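Local structure of acinetobacter secreted protease CpaA (Acinetobacter nosocomialis M2, 6O38) at residues A[254-259]-A[325-330]; A[221-226]-A[247-252]; A[536-541]-A[554-559]. The protein is a secreted zinc metalloprotease that forms a complex with its chaperone CpaB and is probably exported through the type II secretion system. One frame throughout, in Å; residues are numbered along the deposited sequence.

Interaction 1 of 3, residues A[254-259]-A[325-330]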
loop_
_atom_site.group_PDB
_atom_site.type_symbol
_atom_site.label_atom_id
_atom_site.label_comp_id
_atom_site.label_asym_id
_atom_site.label_seq_id
_atom_site.Cartn_x
_atom_site.Cartn_y
_atom_site.Cartn_z
ATOM N N ASN A 254 -9.202 -11.357 17.541
ATOM C CA ASN A 254 -8.350 -12.474 17.130
ATOM C C ASN A 254 -6.875 -12.113 17.318
ATOM O O ASN A 254 -6.064 -12.136 16.392
ATOM C CB ASN A 254 -8.648 -12.858 15.687
ATOM C CG ASN A 254 -7.895 -14.097 15.243
ATOM O OD1 ASN A 254 -7.663 -15.011 16.034
ATOM N ND2 ASN A 254 -7.508 -14.131 13.974
ATOM N N SER A 255 -6.536 -11.771 18.560
ATOM C CA SER A 255 -5.170 -11.402 18.904
ATOM C C SER A 255 -4.988 -11.355 20.414
ATOM O O SER A 255 -5.826 -10.798 21.131
ATOM C CB SER A 255 -4.806 -10.046 18.291
ATOM O OG SER A 255 -3.530 -9.614 18.729
ATOM N N GLN A 256 -3.898 -11.939 20.901
ATOM C CA GLN A 256 -3.525 -11.851 22.304
ATOM C C GLN A 256 -2.468 -10.786 22.552
ATOM O O GLN A 256 -1.993 -10.651 23.683
ATOM C CB GLN A 256 -3.017 -13.210 22.801
ATOM C CG GLN A 256 -4.031 -14.337 22.688
ATOM C CD GLN A 256 -3.465 -15.676 23.124
ATOM O OE1 GLN A 256 -3.394 -16.620 22.336
ATOM N NE2 GLN A 256 -3.061 -15.765 24.386
ATOM N N ALA A 257 -2.097 -10.027 21.523
ATOM C CA ALA A 257 -1.008 -9.069 21.614
ATOM C C ALA A 257 -1.385 -7.899 22.524
ATOM O O ALA A 257 -2.539 -7.723 22.923
ATOM C CB ALA A 257 -0.629 -8.561 20.224
ATOM N N THR A 258 -0.379 -7.087 22.844
ATOM C CA THR A 258 -0.542 -5.949 23.745
ATOM C C THR A 258 -1.220 -4.817 22.985
ATOM O O THR A 258 -0.598 -4.143 22.162
ATOM C CB THR A 258 0.807 -5.511 24.300
ATOM O OG1 THR A 258 1.431 -6.612 24.971
ATOM C CG2 THR A 258 0.632 -4.360 25.278
ATOM N N LEU A 259 -2.505 -4.609 23.257
ATOM C CA LEU A 259 -3.277 -3.544 22.616
ATOM C C LEU A 259 -3.375 -2.325 23.532
ATOM O O LEU A 259 -4.452 -1.934 23.983
ATOM C CB LEU A 259 -4.660 -4.060 22.230
ATOM C CG LEU A 259 -4.709 -5.394 21.485
ATOM C CD1 LEU A 259 -6.148 -5.804 21.212
ATOM C CD2 LEU A 259 -3.914 -5.320 20.191
ATOM N N ALA A 325 5.728 -9.206 27.940
ATOM C CA ALA A 325 5.067 -9.167 26.644
ATOM C C ALA A 325 3.848 -10.070 26.704
ATOM O O ALA A 325 3.629 -10.791 27.682
ATOM C CB ALA A 325 6.014 -9.599 25.520
ATOM N N GLN A 326 3.053 -10.024 25.642
ATOM C CA GLN A 326 1.882 -10.873 25.503
ATOM C C GLN A 326 2.023 -11.724 24.249
ATOM O O GLN A 326 2.741 -11.358 23.312
ATOM C CB GLN A 326 0.594 -10.042 25.447
ATOM C CG GLN A 326 0.298 -9.290 26.736
ATOM C CD GLN A 326 -0.986 -8.486 26.665
ATOM O OE1 GLN A 326 -1.776 -8.637 25.734
ATOM N NE2 GLN A 326 -1.198 -7.622 27.651
ATOM N N VAL A 327 1.343 -12.873 24.249
ATOM C CA VAL A 327 1.438 -13.806 23.132
ATOM C C VAL A 327 1.035 -13.112 21.840
ATOM O O VAL A 327 -0.038 -12.504 21.747
ATOM C CB VAL A 327 0.572 -15.047 23.398
ATOM C CG1 VAL A 327 0.548 -15.949 22.174
ATOM C CG2 VAL A 327 1.092 -15.800 24.613
ATOM N N GLY A 328 1.901 -13.197 20.833
ATOM C CA GLY A 328 1.689 -12.551 19.561
ATOM C C GLY A 328 2.505 -11.292 19.351
ATOM O O GLY A 328 2.632 -10.840 18.206
ATOM N N ASP A 329 3.053 -10.714 20.418
ATOM C CA ASP A 329 3.911 -9.546 20.273
ATOM C C ASP A 329 5.135 -9.898 19.437
ATOM O O ASP A 329 5.675 -11.004 19.529
ATOM C CB ASP A 329 4.336 -9.024 21.647
ATOM C CG ASP A 329 3.219 -8.289 22.362
ATOM O OD1 ASP A 329 2.199 -7.978 21.713
ATOM O OD2 ASP A 329 3.358 -8.020 23.574
ATOM N N LYS A 330 5.575 -8.947 18.617
ATOM C CA LYS A 330 6.656 -9.178 17.672
ATOM C C LYS A 330 7.749 -8.137 17.857
ATOM O O LYS A 330 7.468 -6.966 18.130
ATOM C CB LYS A 330 6.145 -9.142 16.227
ATOM C CG LYS A 330 5.206 -10.281 15.875
ATOM C CD LYS A 330 4.836 -10.253 14.402
ATOM C CE LYS A 330 3.928 -11.416 14.043
ATOM N NZ LYS A 330 3.968 -11.719 12.586
#
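Asp-329 OD2 is gripped twice: by the hydroxyl of Thr-258, with OG1 2.8 Å from OD2, and by Gln-326 N within its own turn. The two donors come differently. The threonine hydroxyl meets OD2 on its syn lone pair, whereas Gln-326 N stands well above the carboxylate plane. The second oxygen, Asp-329 OD1, accepts from Thr-258 N at 3.0 Å in a nearly straight bond (169°), again on the syn side, so the carboxylate straddles the backbone N and hydroxyl of one residue and its rotation is fixed. Thr-258 OG1 lies beside its own backbone N (chi1 -57°), which lets both donors face the same carboxylate. Three donors on a buried carboxylate would probably favour its ionised form. Ala-257 CB packs against Asp-329 OD1. Gln-326 lays its CB and CG across the Thr-258 side chain at about a right angle, CG 3.4 Å from OG1. At the more open end, Gln-256 and Val-327 run side by side, the amide NE2 3.8 Å from the valine CB. Residues 326-329 form a type II beta turn with Gly-328 at its third position, where the backbone angles call for glycine. Facing it, Ser-255 OG accepts from Ala-257 N in an ST turn. The contact joins two successive StcE-type beta-sandwich domains: 254-259 leads into strand 260-261, while 325-330 leads into strand 330-335, and Gly-328 and Asp-329 make backbone bonds to Tyr-363 of strand 358-364.

Interaction 2 of 3, residues A[221-226]-A[247-252]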
loop_
_atom_site.group_PDB
_atom_site.type_symbol
_atom_site.label_atom_id
_atom_site.label_comp_id
_atom_site.label_asym_id
_atom_site.label_seq_id
_atom_site.Cartn_x
_atom_site.Cartn_y
_atom_site.Cartn_z
ATOM N N VAL A 221 -11.353 6.490 29.208
ATOM C CA VAL A 221 -11.590 5.396 30.139
ATOM C C VAL A 221 -10.326 4.546 30.184
ATOM O O VAL A 221 -9.439 4.666 29.337
ATOM C CB VAL A 221 -12.813 4.538 29.753
ATOM C CG1 VAL A 221 -14.092 5.362 29.830
ATOM C CG2 VAL A 221 -12.630 3.945 28.368
ATOM N N SER A 222 -10.252 3.670 31.188
ATOM C CA SER A 222 -9.028 2.908 31.402
ATOM C C SER A 222 -8.939 1.682 30.505
ATOM O O SER A 222 -7.831 1.231 30.190
ATOM C CB SER A 222 -8.923 2.482 32.865
ATOM O OG SER A 222 -9.611 1.262 33.078
ATOM N N ASN A 223 -10.075 1.135 30.083
ATOM C CA ASN A 223 -10.077 -0.040 29.226
ATOM C C ASN A 223 -11.370 -0.060 28.426
ATOM O O ASN A 223 -12.369 0.552 28.813
ATOM C CB ASN A 223 -9.912 -1.332 30.036
ATOM C CG ASN A 223 -11.083 -1.596 30.958
ATOM O OD1 ASN A 223 -11.972 -2.387 30.641
ATOM N ND2 ASN A 223 -11.091 -0.935 32.110
ATOM N N PHE A 224 -11.336 -0.770 27.302
ATOM C CA PHE A 224 -12.445 -0.770 26.362
ATOM C C PHE A 224 -12.593 -2.152 25.744
ATOM O O PHE A 224 -11.599 -2.787 25.379
ATOM C CB PHE A 224 -12.236 0.282 25.266
ATOM C CG PHE A 224 -13.396 0.416 24.328
ATOM C CD1 PHE A 224 -14.492 1.187 24.675
ATOM C CD2 PHE A 224 -13.391 -0.221 23.100
ATOM C CE1 PHE A 224 -15.565 1.315 23.818
ATOM C CE2 PHE A 224 -14.462 -0.096 22.236
ATOM C CZ PHE A 224 -15.550 0.673 22.597
ATOM N N THR A 225 -13.838 -2.610 25.630
ATOM C CA THR A 225 -14.156 -3.925 25.086
ATOM C C THR A 225 -14.964 -3.767 23.806
ATOM O O THR A 225 -15.990 -3.078 23.797
ATOM C CB THR A 225 -14.935 -4.769 26.098
ATOM O OG1 THR A 225 -14.182 -4.880 27.313
ATOM C CG2 THR A 225 -15.199 -6.161 25.543
ATOM N N LEU A 226 -14.501 -4.407 22.733
ATOM C CA LEU A 226 -15.214 -4.393 21.469
ATOM C C LEU A 226 -16.507 -5.203 21.568
ATOM O O LEU A 226 -16.666 -6.030 22.469
ATOM C CB LEU A 226 -14.329 -4.953 20.357
ATOM C CG LEU A 226 -13.047 -4.193 20.015
ATOM C CD1 LEU A 226 -12.556 -4.589 18.633
ATOM C CD2 LEU A 226 -13.263 -2.689 20.092
ATOM N N LYS A 247 -6.077 0.647 27.708
ATOM C CA LYS A 247 -5.916 -0.718 27.229
ATOM C C LYS A 247 -7.146 -1.139 26.437
ATOM O O LYS A 247 -8.276 -0.997 26.914
ATOM C CB LYS A 247 -5.674 -1.675 28.400
ATOM C CG LYS A 247 -5.617 -3.142 28.013
ATOM C CD LYS A 247 -5.434 -4.021 29.241
ATOM C CE LYS A 247 -5.207 -5.472 28.852
ATOM N NZ LYS A 247 -4.745 -6.297 30.004
ATOM N N ILE A 248 -6.928 -1.647 25.229
ATOM C CA ILE A 248 -7.984 -2.296 24.461
ATOM C C ILE A 248 -7.996 -3.774 24.833
ATOM O O ILE A 248 -7.013 -4.487 24.603
ATOM C CB ILE A 248 -7.783 -2.105 22.951
ATOM C CG1 ILE A 248 -7.784 -0.619 22.593
ATOM C CG2 ILE A 248 -8.866 -2.839 22.173
ATOM C CD1 ILE A 248 -7.284 -0.330 21.196
ATOM N N ASN A 249 -9.102 -4.227 25.416
ATOM C CA ASN A 249 -9.198 -5.606 25.874
ATOM C C ASN A 249 -9.151 -6.568 24.692
ATOM O O ASN A 249 -9.670 -6.279 23.610
ATOM C CB ASN A 249 -10.485 -5.808 26.671
ATOM C CG ASN A 249 -10.527 -4.961 27.929
ATOM O OD1 ASN A 249 -9.508 -4.761 28.592
ATOM N ND2 ASN A 249 -11.708 -4.454 28.263
ATOM N N ASN A 250 -8.511 -7.718 24.905
ATOM C CA ASN A 250 -8.326 -8.700 23.843
ATOM C C ASN A 250 -9.562 -9.553 23.586
ATOM O O ASN A 250 -9.583 -10.291 22.595
ATOM C CB ASN A 250 -7.139 -9.611 24.166
ATOM C CG ASN A 250 -5.809 -8.888 24.075
ATOM O OD1 ASN A 250 -5.334 -8.311 25.053
ATOM N ND2 ASN A 250 -5.203 -8.911 22.894
ATOM N N THR A 251 -10.578 -9.482 24.445
ATOM C CA THR A 251 -11.776 -10.287 24.244
ATOM C C THR A 251 -12.472 -9.893 22.947
ATOM O O THR A 251 -12.512 -8.716 22.577
ATOM C CB THR A 251 -12.734 -10.129 25.427
ATOM O OG1 THR A 251 -12.951 -8.737 25.689
ATOM C CG2 THR A 251 -12.162 -10.795 26.671
ATOM N N ASN A 252 -13.001 -10.897 22.247
ATOM C CA ASN A 252 -13.664 -10.793 20.949
ATOM C C ASN A 252 -12.706 -10.418 19.825
ATOM O O ASN A 252 -13.152 -10.240 18.685
ATOM C CB ASN A 252 -14.832 -9.794 20.962
ATOM C CG ASN A 252 -15.800 -10.047 22.100
ATOM O OD1 ASN A 252 -16.153 -11.190 22.387
ATOM N ND2 ASN A 252 -16.233 -8.977 22.758
HETATM O O HOH W 1 -12.295 -6.141 23.304
#
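Asn-223 and Phe-224 pair with Lys-247 and Ile-248 as two short parallel strands at one side of a three-stranded mixed sheet in a StcE-type beta-sandwich domain. The backbone ladder consists of three bonds: Lys-247 N to Ser-222 O, Phe-224 N to Lys-247 O, and Asn-249 N to Phe-224 O, the last 2.9 Å long. A CA-H...O contact from Asn-223 CA to Lys-247 O accompanies it. Beyond the ladder the chains part, and one water bridges them, donating to Asn-249 O and Thr-251 O and accepting from Leu-226 N.

Apolar contacts gather on the face that carries Phe-224 and Ile-248, which turn onto Ile-238 of strand 235-240. Leu-226, beyond the strand, also touches Ile-238, and its CD2 meets the phenylalanine ring at the edge.

Side-chain bonds centre on the amide of Asn-249, whose ND2 spans two residues of 221-226. It gives one bond to Thr-225 OG1 at 2.7 Å and another to Asn-223 OD1 at 3.2 Å. Both partners lie close to its amide plane, and the second bond is nearly straight (171°) and falls on a lone pair of OD1. These two bonds fix the rotation of the Asn-249 amide, which is turned 42° from that of Asn-223. With chi1 at -57°, Thr-225 gives OG1 to Asn-249 and CG2 to Thr-251. Asn-252 ND2 closes the contact, reaching Leu-226 O at 3.0 Å from above the carbonyl plane.

Interaction 3 of 3, residues A[536-541]-A[554-559]; sequences SSPYLY and KIDAVS
The N-terminus of helix 557-569 is the element held here, with Asp-556 as its N-cap and the loop residue Ser-536 set against its first N-H groups. Ser-536 O accepts from two of them. Val-558 N binds it at 3.1 Å, almost in line with the C=O, and Ala-557 N adds a weak bond (126°). Ala-557 N also reaches Ser-536 OG at 3.0 Å, so one residue offers both its carbonyl and its hydroxyl to the helix start. With OG placed between the backbone N and the carbonyl carbon (chi1 70°), the two acceptors lie close enough to share that N-H. The hydroxyl has a further partner in Ser-516 O. The cap itself runs from Ser-559 N to Asp-556 OD1, met from above the carboxylate plane, while Ser-559 OG returns a bond to Asp-556 O.

Carbon contacts surround these bonds. Pro-538 sets its CD 3.4 Å from Asp-556 CG, the ring crossing the carboxylate side chain at about a right angle. Ser-537 CB rests on Val-558 CG2 at 3.7 Å, and Ile-555 CG2 touches the Ser-536 side chain. The loop is shaped by a type I beta turn, 537-540, with an ST turn in which Ser-537 OG accepts from Tyr-539 N. The contact is buried, with the Ala-557 side chain about 12 Å from the zinc ion. Inside the turn, Pro-538 CG stands 4.0 Å above the Tyr-539 ring, toward its rim.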
loop_
_atom_site.group_PDB
_atom_site.type_symbol
_atom_site.label_atom_id
_atom_site.label_comp_id
_atom_site.label_asym_id
_atom_site.label_seq_id
_atom_site.Cartn_x
_atom_site.Cartn_y
_atom_site.Cartn_z
ATOM N N SER A 536 0.001 -14.844 -0.507
ATOM C CA SER A 536 -1.363 -15.273 -0.232
ATOM C C SER A 536 -1.428 -16.095 1.051
ATOM O O SER A 536 -0.530 -16.886 1.351
ATOM C CB SER A 536 -1.920 -16.081 -1.404
ATOM O OG SER A 536 -1.285 -17.341 -1.512
ATOM N N SER A 537 -2.507 -15.894 1.810
ATOM C CA SER A 537 -2.748 -16.589 3.070
ATOM C C SER A 537 -4.189 -16.369 3.515
ATOM O O SER A 537 -4.698 -15.244 3.436
ATOM C CB SER A 537 -1.783 -16.109 4.154
ATOM O OG SER A 537 -2.137 -16.642 5.420
ATOM N N PRO A 538 -4.873 -17.411 3.998
ATOM C CA PRO A 538 -6.240 -17.229 4.508
ATOM C C PRO A 538 -6.310 -16.476 5.826
ATOM O O PRO A 538 -7.409 -16.308 6.366
ATOM C CB PRO A 538 -6.744 -18.671 4.671
ATOM C CG PRO A 538 -5.510 -19.471 4.892
ATOM C CD PRO A 538 -4.431 -18.813 4.076
ATOM N N TYR A 539 -5.180 -16.035 6.372
ATOM C CA TYR A 539 -5.159 -15.246 7.595
ATOM C C TYR A 539 -4.784 -13.795 7.326
ATOM O O TYR A 539 -4.574 -13.028 8.272
ATOM C CB TYR A 539 -4.200 -15.878 8.602
ATOM C CG TYR A 539 -4.416 -17.367 8.753
ATOM C CD1 TYR A 539 -5.606 -17.866 9.267
ATOM C CD2 TYR A 539 -3.439 -18.274 8.365
ATOM C CE1 TYR A 539 -5.813 -19.226 9.399
ATOM C CE2 TYR A 539 -3.637 -19.638 8.494
ATOM C CZ TYR A 539 -4.826 -20.107 9.011
ATOM O OH TYR A 539 -5.030 -21.463 9.142
ATOM N N LEU A 540 -4.697 -13.405 6.057
ATOM C CA LEU A 540 -4.426 -12.037 5.647
ATOM C C LEU A 540 -5.639 -11.482 4.915
ATOM O O LEU A 540 -6.373 -12.220 4.251
ATOM C CB LEU A 540 -3.198 -11.963 4.739
ATOM C CG LEU A 540 -1.882 -12.467 5.331
ATOM C CD1 LEU A 540 -0.820 -12.494 4.254
ATOM C CD2 LEU A 540 -1.447 -11.602 6.504
ATOM N N TYR A 541 -5.848 -10.175 5.040
ATOM C CA TYR A 541 -7.001 -9.518 4.443
ATOM C C TYR A 541 -6.565 -8.259 3.711
ATOM O O TYR A 541 -5.627 -7.576 4.135
ATOM C CB TYR A 541 -8.052 -9.181 5.508
ATOM C CG TYR A 541 -8.574 -10.399 6.238
ATOM C CD1 TYR A 541 -7.905 -10.909 7.344
ATOM C CD2 TYR A 541 -9.727 -11.045 5.814
ATOM C CE1 TYR A 541 -8.373 -12.025 8.008
ATOM C CE2 TYR A 541 -10.203 -12.162 6.474
ATOM C CZ TYR A 541 -9.522 -12.648 7.571
ATOM O OH TYR A 541 -9.991 -13.760 8.231
ATOM N N LYS A 554 -6.484 -24.497 0.095
ATOM C CA LYS A 554 -6.395 -24.407 -1.359
ATOM C C LYS A 554 -5.435 -23.334 -1.848
ATOM O O LYS A 554 -4.651 -23.592 -2.764
ATOM C CB LYS A 554 -7.788 -24.194 -1.968
ATOM C CG LYS A 554 -8.665 -25.434 -1.843
ATOM C CD LYS A 554 -9.868 -25.400 -2.768
ATOM C CE LYS A 554 -10.578 -26.748 -2.767
ATOM N NZ LYS A 554 -11.903 -26.701 -3.444
ATOM N N ILE A 555 -5.473 -22.134 -1.275
ATOM C CA ILE A 555 -4.608 -21.031 -1.692
ATOM C C ILE A 555 -3.944 -20.492 -0.430
ATOM O O ILE A 555 -4.529 -19.673 0.287
ATOM C CB ILE A 555 -5.373 -19.927 -2.430
ATOM C CG1 ILE A 555 -6.106 -20.500 -3.645
ATOM C CG2 ILE A 555 -4.424 -18.818 -2.861
ATOM C CD1 ILE A 555 -7.037 -19.514 -4.318
ATOM N N ASP A 556 -2.720 -20.951 -0.155
ATOM C CA ASP A 556 -1.979 -20.524 1.036
ATOM C C ASP A 556 -0.489 -20.555 0.685
ATOM O O ASP A 556 0.173 -21.584 0.828
ATOM C CB ASP A 556 -2.300 -21.414 2.228
ATOM C CG ASP A 556 -1.800 -20.841 3.540
ATOM O OD1 ASP A 556 -1.106 -19.802 3.522
ATOM O OD2 ASP A 556 -2.107 -21.432 4.598
ATOM N N ALA A 557 0.029 -19.408 0.239
ATOM C CA ALA A 557 1.445 -19.329 -0.108
ATOM C C ALA A 557 2.322 -19.278 1.138
ATOM O O ALA A 557 3.416 -19.853 1.154
ATOM C CB ALA A 557 1.704 -18.111 -0.994
ATOM N N VAL A 558 1.863 -18.587 2.184
ATOM C CA VAL A 558 2.679 -18.406 3.381
ATOM C C VAL A 558 2.959 -19.746 4.053
ATOM O O VAL A 558 4.046 -19.967 4.602
ATOM C CB VAL A 558 1.995 -17.416 4.344
ATOM C CG1 VAL A 558 2.782 -17.290 5.640
ATOM C CG2 VAL A 558 1.839 -16.056 3.679
ATOM N N SER A 559 1.992 -20.667 4.006
ATOM C CA SER A 559 2.195 -21.972 4.629
ATOM C C SER A 559 3.282 -22.771 3.922
ATOM O O SER A 559 4.011 -23.530 4.571
ATOM C CB SER A 559 0.885 -22.758 4.644
ATOM O OG SER A 559 0.517 -23.157 3.335
#

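Interactions 1 and 2 adjoin, their centres about 13 Å apart, and share the region around strand 246-248: Asn-250 ND2 binds Ser-255 O, and Ile-248 N probably binds Leu-259 O. Interaction 2 works within one beta-sandwich domain and interaction 1 between that domain and the next. Both are partly buried, whereas interaction 3 is buried and belongs to the part of the chain nearer the zinc, its centre about 21 Å from that of interaction 1 and 28 Å from that of interaction 2. Their chemistry differs accordingly: a carboxylate joins two loops in interaction 1, a parallel backbone ladder with amides and a water serves interaction 2, and a helix start is met by serine oxygens in interaction 3.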